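PDB 4GBJ: 6-phosphogluconate dehydrogenase NAD-binding from Dyadobacter fermentans, which probably acts as an NAD(P)-dependent oxidoreductase, pairing a Rossmann-type nucleotide-binding domain with a helical domain like that of the 3-hydroxyisobutyrate dehydrogenases. Local coordinates for residues 212-216 and 217-221; 184-187 and 188-192. All coordinates share one frame; numbering follows the deposited sequence.

Contact 1: 212-216 and 217-221; sequences TLFAA and PIFQN
Phe214 and Phe219 meet where a loop turns into a helix, their rings lying obliquely to each other. The ring centroids are 5.0 Å apart and the planes are inclined at 47°. The approach is nonetheless specific: CD1 of Phe214 sits over the centre of one face of the Phe219 ring, 3.9 Å from its CE1. A chi1 of -68° in Phe214 sets CG beside the backbone N and anti to the carbonyl carbon, and Phe219 is turned alike; CD1 is the atom of the Phe214 ring that meets its partner. Closer to the backbone, CB of Phe219 rests against the carbonyl oxygen of Phe214 at 3.3 Å. The methyl group of Ala216 approaches the Phe219 ring near its plane, at the edge, with CB 4.4 Å from CD2.

Between the two aromatics the chain passes through an inverse gamma turn centred on Ala215, and Ala216 then takes the N-cap position. Its carbonyl oxygen accepts the first helical bond, from Gln220 N at 3.3 Å, with the donor nearly in line with the C=O. A second, weak bond reaches the same oxygen from Phe219 N at 3.1 Å, where the N-H...O angle is only 120°. Pro217, the first helical residue, has no amide hydrogen to offer; its CD lies 3.7 Å from the CB of Ala216.

The turn joins helix 202-211 to helix 217-228. Phe219 also reaches Thr210 on the former and Ser184 and Met188 on the long helix 169-197, while Phe214 packs on Met180 of the second subunit and Phe219 on that subunit's Phe214, placing the aromatic pair at the dimer interface.

Contact 2: 184-187 and 188-192; sequences SLEM and MGEAF
A stretch in the second half of the long helix 169-197 brings Glu186 and Glu190 together one turn apart, with Ser184 and Met188 similarly spaced on another part of its surface. The regular i to i+4 ladder holds these turns: Met188 N bonds to Ser184 O, Gly189 N to Leu185 O, Glu190 N to Glu186 O at 3.0 Å, and Ala191 N to Met187 O at 2.9 Å.

The two acids come closest at their carboxylates. OE1 of Glu186 and OE2 of Glu190 are modelled 2.4 Å apart, a spacing so short that the two groups are unlikely both to be fully charged, though the exact distance is doubtful. Glu186 has CG anti to the backbone N (chi1 171°) and then bends at chi2, which swings its carboxylate forward along the helix; Glu190 is extended beyond CG and crosses it, the carboxylate planes 67° apart. CG of Glu190 also packs 3.3 Å from OE1 of Glu186. That same OE1 forms a salt bridge with Arg268, whose charge would be expected to stabilise negative charge on Glu186, while OE2 of Glu190 accepts a hydrogen bond from Phe261 N of the second subunit.

This helix runs through the all-helical domain assigned to the 3-hydroxyisobutyrate dehydrogenase family, and here every touching residue is buried. Met188, a selenomethionine, bends at chi3 (-69°) and folds back along the preceding turn: its CE makes van der Waals contact at 3.5 Å with Ser184 O, the oxygen that accepts the bond from Met188 N. CB of Met188 lies over one face of the Phe192 ring, offset toward its rim. The hydroxyl of Ser184 turns back within its own helix to Met180 O. Met187, also a selenomethionine, packs against Cys183 of the second subunit, and CB of Ala191 touches Met187 O at 3.2 Å.

Overall arrangement
Contact 2 precedes contact 1 along the chain, and their centres lie about 13 Å apart within the same helical domain. Phe219 links them: its CZ packs 3.2 Å from Ser184 OG. On the same ring, CD1 of Phe219 lies 3.8 Å from the selenium of Met188, and Ile218 adds a looser contact with Ser184. The start of helix 217-228 is thereby laid against the middle of helix 169-197. Both contacts also touch the second subunit, whose Phe214 packs on Phe219 of contact 1 and on Ser184 of contact 2. Neither includes the sodium site, formed with Glu154 and Val157, nor the glycine-rich turn at Gly12, Gly14 and Gly17, which resembles a Rossmann-type dinucleotide-binding motif.

Contact 1: 212-216 and 217-221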
ATOM      1  N   THR B 212       2.524  -6.014 -10.377  1.00 38.11           N
ATOM      2  CA  THR B 212       3.938  -5.872 -10.157  1.00 38.46           C
ATOM      3  C   THR B 212       4.318  -5.275  -8.737  1.00 38.71           C
ATOM      4  O   THR B 212       4.536  -5.998  -7.754  1.00 39.08           O
ATOM      5  CB  THR B 212       4.401  -4.946 -11.349  1.00 41.21           C
ATOM      6  OG1 THR B 212       3.759  -3.679 -11.232  1.00 34.12           O
ATOM      7  CG2 THR B 212       4.043  -5.492 -12.771  1.00 39.54           C
ATOM      8  N   LEU B 213       4.448  -3.981  -8.661  1.00 36.16           N
ATOM      9  CA  LEU B 213       4.825  -3.254  -7.450  1.00 33.35           C
ATOM     10  C   LEU B 213       3.915  -3.506  -6.266  1.00 29.42           C
ATOM     11  O   LEU B 213       4.393  -3.665  -5.151  1.00 29.23           O
ATOM     12  CB  LEU B 213       4.751  -1.748  -7.737  1.00 34.55           C
ATOM     13  CG  LEU B 213       6.004  -1.032  -8.148  1.00 42.62           C
ATOM     14  CD1 LEU B 213       5.651   0.374  -8.606  1.00 39.76           C
ATOM     15  CD2 LEU B 213       7.020  -1.002  -6.963  1.00 44.11           C
ATOM     16  N   PHE B 214       2.609  -3.415  -6.485  1.00 23.39           N
ATOM     17  CA  PHE B 214       1.603  -3.522  -5.426  1.00 23.06           C
ATOM     18  C   PHE B 214       0.863  -4.858  -5.495  1.00 28.29           C
ATOM     19  O   PHE B 214      -0.358  -4.889  -5.352  1.00 26.03           O
ATOM     20  CB  PHE B 214       0.658  -2.303  -5.520  1.00 23.40           C
ATOM     21  CG  PHE B 214       1.402  -1.047  -5.156  1.00 22.84           C
ATOM     22  CD1 PHE B 214       1.655  -0.736  -3.829  1.00 23.63           C
ATOM     23  CD2 PHE B 214       1.909  -0.199  -6.145  1.00 24.20           C
ATOM     24  CE1 PHE B 214       2.439   0.352  -3.495  1.00 23.26           C
ATOM     25  CE2 PHE B 214       2.735   0.867  -5.806  1.00 25.65           C
ATOM     26  CZ  PHE B 214       2.999   1.133  -4.490  1.00 23.44           C
ATOM     27  N   ALA B 215       1.614  -5.978  -5.660  1.00 29.58           N
ATOM     28  CA  ALA B 215       1.062  -7.346  -5.737  1.00 31.68           C
ATOM     29  C   ALA B 215       0.894  -7.989  -4.338  1.00 37.18           C
ATOM     30  O   ALA B 215       1.478  -9.012  -4.063  1.00 38.70           O
ATOM     31  CB  ALA B 215       1.952  -8.241  -6.628  1.00 33.17           C
ATOM     32  N   ALA B 216       0.155  -7.333  -3.450  1.00 37.10           N
ATOM     33  CA  ALA B 216      -0.199  -7.815  -2.095  1.00 37.24           C
ATOM     34  C   ALA B 216      -1.737  -7.934  -2.036  1.00 43.95           C
ATOM     35  O   ALA B 216      -2.428  -7.183  -2.733  1.00 42.36           O
ATOM     36  CB  ALA B 216       0.337  -6.856  -1.036  1.00 37.24           C
ATOM     37  N   PRO B 217      -2.306  -8.874  -1.258  1.00 46.52           N
ATOM     38  CA  PRO B 217      -3.766  -9.097  -1.309  1.00 46.73           C
ATOM     39  C   PRO B 217      -4.625  -7.870  -1.063  1.00 43.91           C
ATOM     40  O   PRO B 217      -5.643  -7.731  -1.749  1.00 41.77           O
ATOM     41  CB  PRO B 217      -3.999 -10.183  -0.251  1.00 50.59           C
ATOM     42  CG  PRO B 217      -2.704 -10.229   0.573  1.00 55.36           C
ATOM     43  CD  PRO B 217      -1.648  -9.897  -0.415  1.00 50.28           C
ATOM     44  N   ILE B 218      -4.188  -6.944  -0.178  1.00 38.79           N
ATOM     45  CA  ILE B 218      -4.915  -5.698   0.106  1.00 36.17           C
ATOM     46  C   ILE B 218      -5.149  -4.893  -1.211  1.00 34.67           C
ATOM     47  O   ILE B 218      -6.281  -4.591  -1.542  1.00 30.48           O
ATOM     48  CB  ILE B 218      -4.183  -4.819   1.198  1.00 37.95           C
ATOM     49  CG1 ILE B 218      -4.201  -5.478   2.609  1.00 39.66           C
ATOM     50  CG2 ILE B 218      -4.767  -3.386   1.298  1.00 37.23           C
ATOM     51  CD1 ILE B 218      -5.555  -5.941   3.109  1.00 48.13           C
ATOM     52  N   PHE B 219      -4.111  -4.660  -1.993  1.00 32.93           N
ATOM     53  CA  PHE B 219      -4.204  -3.863  -3.229  1.00 33.27           C
ATOM     54  C   PHE B 219      -4.933  -4.541  -4.353  1.00 37.44           C
ATOM     55  O   PHE B 219      -5.556  -3.843  -5.138  1.00 37.12           O
ATOM     56  CB  PHE B 219      -2.809  -3.437  -3.736  1.00 34.15           C
ATOM     57  CG  PHE B 219      -2.200  -2.443  -2.803  1.00 35.61           C
ATOM     58  CD1 PHE B 219      -2.358  -1.093  -3.012  1.00 38.77           C
ATOM     59  CD2 PHE B 219      -1.433  -2.856  -1.734  1.00 40.48           C
ATOM     60  CE1 PHE B 219      -1.797  -0.164  -2.145  1.00 39.66           C
ATOM     61  CE2 PHE B 219      -0.897  -1.922  -0.840  1.00 41.01           C
ATOM     62  CZ  PHE B 219      -1.088  -0.583  -1.053  1.00 38.36           C
ATOM     63  N   GLN B 220      -4.865  -5.847  -4.459  1.00 35.93           N
ATOM     64  CA  GLN B 220      -5.541  -6.566  -5.533  1.00 38.28           C
ATOM     65  C   GLN B 220      -7.063  -6.678  -5.238  1.00 42.88           C
ATOM     66  O   GLN B 220      -7.884  -6.475  -6.148  1.00 40.71           O
ATOM     67  CB  GLN B 220      -4.882  -7.946  -5.731  1.00 40.65           C
ATOM     68  CG  GLN B 220      -3.413  -7.777  -6.237  1.00 54.70           C
ATOM     69  CD  GLN B 220      -2.710  -9.048  -6.722  1.00 73.65           C
ATOM     70  OE1 GLN B 220      -2.087  -9.089  -7.823  1.00 62.07           O
ATOM     71  NE2 GLN B 220      -2.668 -10.057  -5.864  1.00 57.03           N
ATOM     72  N   ASN B 221      -7.420  -6.961  -3.976  1.00 38.55           N
ATOM     73  CA  ASN B 221      -8.823  -7.049  -3.567  1.00 39.19           C
ATOM     74  C   ASN B 221      -9.467  -5.674  -3.478  1.00 40.85           C
ATOM     75  O   ASN B 221     -10.507  -5.448  -4.086  1.00 42.50           O
ATOM     76  CB  ASN B 221      -8.951  -7.742  -2.209  1.00 35.64           C
ATOM     77  CG  ASN B 221      -8.475  -9.187  -2.137  1.00 66.62           C
ATOM     78  OD1 ASN B 221      -8.161  -9.687  -1.051  1.00 59.27           O
ATOM     79  ND2 ASN B 221      -8.469  -9.940  -3.238  1.00 59.07           N
TER

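Contact 2: 184-187 and 188-192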
ATOM      1  N   SER B 184      -4.343   2.856   1.552  1.00 17.37           N
ATOM      2  CA  SER B 184      -4.203   2.155   0.256  1.00 17.99           C
ATOM      3  C   SER B 184      -5.375   2.474  -0.609  1.00 20.93           C
ATOM      4  O   SER B 184      -5.212   2.748  -1.788  1.00 22.71           O
ATOM      5  CB  SER B 184      -4.050   0.649   0.485  1.00 19.20           C
ATOM      6  OG  SER B 184      -2.930   0.475   1.343  1.00 22.53           O
ATOM      7  N   LEU B 185      -6.577   2.464  -0.025  1.00 19.46           N
ATOM      8  CA  LEU B 185      -7.776   2.851  -0.755  1.00 19.06           C
ATOM      9  C   LEU B 185      -7.709   4.294  -1.261  1.00 20.60           C
ATOM     10  O   LEU B 185      -8.063   4.579  -2.398  1.00 18.89           O
ATOM     11  CB  LEU B 185      -9.000   2.728   0.136  1.00 18.45           C
ATOM     12  CG  LEU B 185      -9.526   1.278   0.321  1.00 24.46           C
ATOM     13  CD1 LEU B 185     -10.397   1.202   1.603  1.00 25.85           C
ATOM     14  CD2 LEU B 185     -10.308   0.839  -0.888  1.00 28.73           C
ATOM     15  N   GLU B 186      -7.279   5.204  -0.392  1.00 15.48           N
ATOM     16  CA  GLU B 186      -7.194   6.603  -0.746  1.00 15.62           C
ATOM     17  C   GLU B 186      -6.138   6.852  -1.844  1.00 20.70           C
ATOM     18  O   GLU B 186      -6.422   7.589  -2.778  1.00 24.37           O
ATOM     19  CB  GLU B 186      -6.914   7.461   0.506  1.00 16.86           C
ATOM     20  CG  GLU B 186      -6.590   8.899   0.182  1.00 16.97           C
ATOM     21  CD  GLU B 186      -7.707   9.687  -0.438  1.00 33.13           C
ATOM     22  OE1 GLU B 186      -7.407  10.754  -1.011  1.00 27.42           O
ATOM     23  OE2 GLU B 186      -8.889   9.340  -0.209  1.00 23.46           O
HETATM   24  N   MSE B 187      -4.933   6.302  -1.736  1.00 18.20           N
HETATM   25  CA  MSE B 187      -3.905   6.593  -2.738  1.00 16.56           C
HETATM   26  C   MSE B 187      -4.330   6.020  -4.114  1.00 20.69           C
HETATM   27  O   MSE B 187      -4.040   6.623  -5.132  1.00 20.17           O
HETATM   28  CB  MSE B 187      -2.523   6.079  -2.318  1.00 16.22           C
HETATM   29  CG  MSE B 187      -2.386   4.511  -2.317  1.00 18.81           C
HETATM   30 SE   MSE B 187      -0.613   3.951  -1.752  0.72 19.29          SE
HETATM   31  CE  MSE B 187      -0.732   4.046   0.145  1.00 22.96           C
HETATM   32  N   MSE B 188      -5.040   4.874  -4.131  1.00 19.13           N
HETATM   33  CA  MSE B 188      -5.577   4.314  -5.378  1.00 16.59           C
HETATM   34  C   MSE B 188      -6.710   5.212  -5.948  1.00 22.93           C
HETATM   35  O   MSE B 188      -6.738   5.462  -7.149  1.00 23.92           O
HETATM   36  CB  MSE B 188      -6.059   2.889  -5.196  1.00 17.47           C
HETATM   37  CG  MSE B 188      -4.901   1.935  -5.147  1.00 21.61           C
HETATM   38 SE   MSE B 188      -5.319   0.050  -5.111  0.72 21.26          SE
HETATM   39  CE  MSE B 188      -6.097  -0.213  -3.396  1.00 20.67           C
ATOM     40  N   GLY B 189      -7.584   5.722  -5.101  1.00 18.93           N
ATOM     41  CA  GLY B 189      -8.594   6.685  -5.544  1.00 20.53           C
ATOM     42  C   GLY B 189      -7.974   7.898  -6.228  1.00 24.14           C
ATOM     43  O   GLY B 189      -8.352   8.279  -7.339  1.00 23.76           O
ATOM     44  N   GLU B 190      -6.942   8.457  -5.607  1.00 19.31           N
ATOM     45  CA  GLU B 190      -6.234   9.616  -6.148  1.00 19.41           C
ATOM     46  C   GLU B 190      -5.548   9.289  -7.433  1.00 23.67           C
ATOM     47  O   GLU B 190      -5.688  10.016  -8.425  1.00 23.16           O
ATOM     48  CB  GLU B 190      -5.191  10.156  -5.136  1.00 20.22           C
ATOM     49  CG  GLU B 190      -5.856  10.777  -3.908  1.00 18.99           C
ATOM     50  CD  GLU B 190      -4.903  11.425  -2.912  1.00 22.70           C
ATOM     51  OE1 GLU B 190      -3.845  11.888  -3.356  1.00 17.17           O
ATOM     52  OE2 GLU B 190      -5.169  11.423  -1.689  1.00 22.98           O
ATOM     53  N   ALA B 191      -4.777   8.202  -7.419  1.00 21.87           N
ATOM     54  CA  ALA B 191      -3.989   7.776  -8.575  1.00 19.19           C
ATOM     55  C   ALA B 191      -4.869   7.359  -9.721  1.00 21.82           C
ATOM     56  O   ALA B 191      -4.624   7.807 -10.848  1.00 20.13           O
ATOM     57  CB  ALA B 191      -3.046   6.637  -8.196  1.00 20.19           C
ATOM     58  N   PHE B 192      -5.945   6.583  -9.455  1.00 18.86           N
ATOM     59  CA  PHE B 192      -6.828   6.109 -10.540  1.00 18.37           C
ATOM     60  C   PHE B 192      -7.676   7.195 -11.119  1.00 22.51           C
ATOM     61  O   PHE B 192      -7.905   7.173 -12.330  1.00 22.27           O
ATOM     62  CB  PHE B 192      -7.707   4.953 -10.113  1.00 20.64           C
ATOM     63  CG  PHE B 192      -7.077   3.642  -9.665  1.00 20.54           C
ATOM     64  CD1 PHE B 192      -5.690   3.475  -9.644  1.00 19.37           C
ATOM     65  CD2 PHE B 192      -7.873   2.585  -9.244  1.00 22.44           C
ATOM     66  CE1 PHE B 192      -5.117   2.292  -9.185  1.00 20.43           C
ATOM     67  CE2 PHE B 192      -7.295   1.383  -8.811  1.00 25.42           C
ATOM     68  CZ  PHE B 192      -5.915   1.260  -8.750  1.00 22.54           C
TER